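Local atomic coordinates of putative pectin lyase (Geobacillus virus E2, PDB entry 7CHU), a protein that serves as a tailspike of a deep-sea thermophilic bacteriophage, a trimeric beta-helical protein that probably recognises, and may degrade, polysaccharide on the host cell surface. Residues Ile329-Gly333 with Asp334-Ile338. Sequence-based numbering, arbitrary orientation.
Sequences IKVKG and DRNKI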
ATOM      1  N   ILE A 329      12.578  -8.019 -14.104  1.00 12.85           N
ATOM      2  CA  ILE A 329      13.007  -8.534 -12.808  1.00 13.66           C
ATOM      3  C   ILE A 329      13.809  -9.799 -13.067  1.00 13.99           C
ATOM      4  O   ILE A 329      13.252 -10.808 -13.513  1.00 15.56           O
ATOM      5  CB  ILE A 329      11.840  -8.846 -11.857  1.00 11.79           C
ATOM      6  CG1 ILE A 329      10.888  -7.649 -11.711  1.00 14.89           C
ATOM      7  CG2 ILE A 329      12.382  -9.254 -10.463  1.00 14.33           C
ATOM      8  CD1 ILE A 329       9.668  -7.952 -10.878  1.00 11.64           C
ATOM      9  N   LYS A 330      15.103  -9.769 -12.749  1.00 13.80           N
ATOM     10  CA  LYS A 330      15.979 -10.931 -12.899  1.00 11.37           C
ATOM     11  C   LYS A 330      16.199 -11.526 -11.514  1.00 14.49           C
ATOM     12  O   LYS A 330      16.843 -10.905 -10.662  1.00 16.24           O
ATOM     13  CB  LYS A 330      17.291 -10.515 -13.550  1.00 12.92           C
ATOM     14  CG  LYS A 330      18.161 -11.627 -14.038  1.00 17.66           C
ATOM     15  CD  LYS A 330      19.505 -11.064 -14.507  1.00 21.02           C
ATOM     16  CE  LYS A 330      19.958 -11.638 -15.837  1.00 30.00           C
ATOM     17  NZ  LYS A 330      19.236 -11.030 -17.018  1.00 33.42           N
ATOM     18  N   VAL A 331      15.622 -12.701 -11.270  1.00 14.15           N
ATOM     19  CA  VAL A 331      15.561 -13.279  -9.929  1.00 15.00           C
ATOM     20  C   VAL A 331      16.650 -14.333  -9.778  1.00 15.16           C
ATOM     21  O   VAL A 331      16.807 -15.208 -10.641  1.00 14.18           O
ATOM     22  CB  VAL A 331      14.182 -13.906  -9.650  1.00 16.66           C
ATOM     23  CG1 VAL A 331      14.153 -14.559  -8.258  1.00 11.19           C
ATOM     24  CG2 VAL A 331      13.055 -12.864  -9.809  1.00 13.27           C
ATOM     25  N   LYS A 332      17.368 -14.273  -8.653  1.00 13.43           N
ATOM     26  CA  LYS A 332      18.237 -15.335  -8.189  1.00 15.33           C
ATOM     27  C   LYS A 332      17.920 -15.448  -6.704  1.00 16.31           C
ATOM     28  O   LYS A 332      18.554 -14.805  -5.860  1.00 17.04           O
ATOM     29  CB  LYS A 332      19.717 -15.022  -8.446  1.00 20.69           C
ATOM     30  CG  LYS A 332      20.722 -16.092  -7.935  1.00 22.82           C
ATOM     31  CD  LYS A 332      22.148 -15.513  -8.015  1.00 24.13           C
ATOM     32  CE  LYS A 332      23.207 -16.477  -7.513  1.00 29.97           C
ATOM     33  NZ  LYS A 332      23.132 -16.698  -6.047  1.00 30.91           N
ATOM     34  N   GLY A 333      16.928 -16.262  -6.386  1.00 15.04           N
ATOM     35  CA  GLY A 333      16.511 -16.420  -5.009  1.00 15.65           C
ATOM     36  C   GLY A 333      15.168 -17.117  -4.910  1.00 16.47           C
ATOM     37  O   GLY A 333      14.575 -17.529  -5.911  1.00 18.19           O
ATOM     38  N   ASP A 334      14.691 -17.227  -3.669  1.00 13.59           N
ATOM     39  CA  ASP A 334      13.543 -18.054  -3.326  1.00 14.80           C
ATOM     40  C   ASP A 334      12.456 -17.243  -2.648  1.00 16.77           C
ATOM     41  O   ASP A 334      12.745 -16.332  -1.870  1.00 14.25           O
ATOM     42  CB  ASP A 334      13.933 -19.192  -2.377  1.00 16.77           C
ATOM     43  CG  ASP A 334      15.036 -20.071  -2.941  1.00 21.27           C
ATOM     44  OD1 ASP A 334      15.140 -20.170  -4.180  1.00 19.54           O
ATOM     45  OD2 ASP A 334      15.800 -20.652  -2.140  1.00 20.70           O
ATOM     46  N   ARG A 335      11.203 -17.630  -2.923  1.00 16.82           N
ATOM     47  CA  ARG A 335      10.009 -17.129  -2.226  1.00 14.85           C
ATOM     48  C   ARG A 335       9.841 -15.620  -2.391  1.00 14.35           C
ATOM     49  O   ARG A 335       9.284 -14.945  -1.529  1.00 14.14           O
ATOM     50  CB  ARG A 335      10.029 -17.495  -0.735  1.00 17.89           C
ATOM     51  CG  ARG A 335      10.274 -18.978  -0.425  1.00 18.79           C
ATOM     52  CD  ARG A 335       9.338 -19.503   0.673  1.00 20.12           C
ATOM     53  NE  ARG A 335       9.376 -18.721   1.919  1.00 21.68           N
ATOM     54  CZ  ARG A 335      10.305 -18.877   2.871  1.00 24.33           C
ATOM     55  NH1 ARG A 335      11.282 -19.761   2.715  1.00 20.89           N
ATOM     56  NH2 ARG A 335      10.283 -18.138   3.976  1.00 22.79           N
ATOM     57  N   ASN A 336      10.324 -15.065  -3.484  1.00 11.50           N
ATOM     58  CA  ASN A 336       9.949 -13.700  -3.750  1.00 14.89           C
ATOM     59  C   ASN A 336       8.518 -13.665  -4.264  1.00 17.54           C
ATOM     60  O   ASN A 336       7.983 -14.670  -4.769  1.00 17.66           O
ATOM     61  CB  ASN A 336      10.932 -13.069  -4.720  1.00 12.40           C
ATOM     62  CG  ASN A 336      12.365 -13.165  -4.214  1.00 16.43           C
ATOM     63  OD1 ASN A 336      12.733 -12.483  -3.250  1.00 15.11           O
ATOM     64  ND2 ASN A 336      13.160 -14.048  -4.817  1.00 12.78           N
ATOM     65  N   LYS A 337       7.887 -12.504  -4.105  1.00 15.95           N
ATOM     66  CA  LYS A 337       6.473 -12.324  -4.419  1.00 16.16           C
ATOM     67  C   LYS A 337       6.308 -11.128  -5.346  1.00 17.98           C
ATOM     68  O   LYS A 337       6.652  -9.994  -4.982  1.00 16.27           O
ATOM     69  CB  LYS A 337       5.665 -12.144  -3.134  1.00 17.90           C
ATOM     70  CG  LYS A 337       5.702 -13.413  -2.288  1.00 16.27           C
ATOM     71  CD  LYS A 337       5.225 -13.188  -0.878  1.00 18.49           C
ATOM     72  CE  LYS A 337       5.336 -14.490  -0.047  1.00 19.31           C
ATOM     73  NZ  LYS A 337       6.735 -15.044   0.001  1.00 18.67           N
ATOM     74  N   ILE A 338       5.796 -11.394  -6.540  1.00 12.32           N
ATOM     75  CA  ILE A 338       5.532 -10.408  -7.578  1.00 14.14           C
ATOM     76  C   ILE A 338       4.014 -10.389  -7.727  1.00 15.34           C
ATOM     77  O   ILE A 338       3.420 -11.283  -8.345  1.00 14.26           O
ATOM     78  CB  ILE A 338       6.226 -10.752  -8.906  1.00 15.29           C
ATOM     79  CG1 ILE A 338       7.671 -11.284  -8.703  1.00 17.10           C
ATOM     80  CG2 ILE A 338       6.171  -9.562  -9.887  1.00 12.64           C
ATOM     81  CD1 ILE A 338       8.603 -10.260  -8.195  1.00 21.04           C
TER
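Lys337 NZ is gripped from two sides of a subunit boundary: it donates to Arg335 O at 3.0 Å, tilted 32° from the carbonyl plane, and forms a salt bridge with Asp342 OD1 of a second subunit. The bend belongs to a right-handed parallel beta-helix, the fold characteristic of the pectate lyase-like family, and joins strand 329-331 to strand 337-339, which belong to different faces of the coil. Arg335, whose phi is positive, reaches the other oxygen of the same Asp342, so both cationic side chains tie this bend to the trimer. Asp334 bends back over Gly333: its OD1 comes within 3.1 Å of Gly333 C while accepting a hydrogen bond from Met358 N of the next coil. Gly333, with phi 166° and psi -176°, adopts an extended conformation readily open only to a residue without a side chain. An asparagine suits the buried side of the bend because its amide bonds along the helix axis to the preceding coil, Asn336 ND2 giving to Gly311 O and OD1 accepting from Thr314 N. Its CG stands beside its own backbone N, which swings the amide inward, ND2 passing 3.6 Å from Val331 CG1. Farther inside, Ile329 and Ile338 both pack on Phe343 of strand 342-346, and the two isoleucines meet tip to tip, Ile329 CD1 lying 3.7 Å from Ile338 CD1.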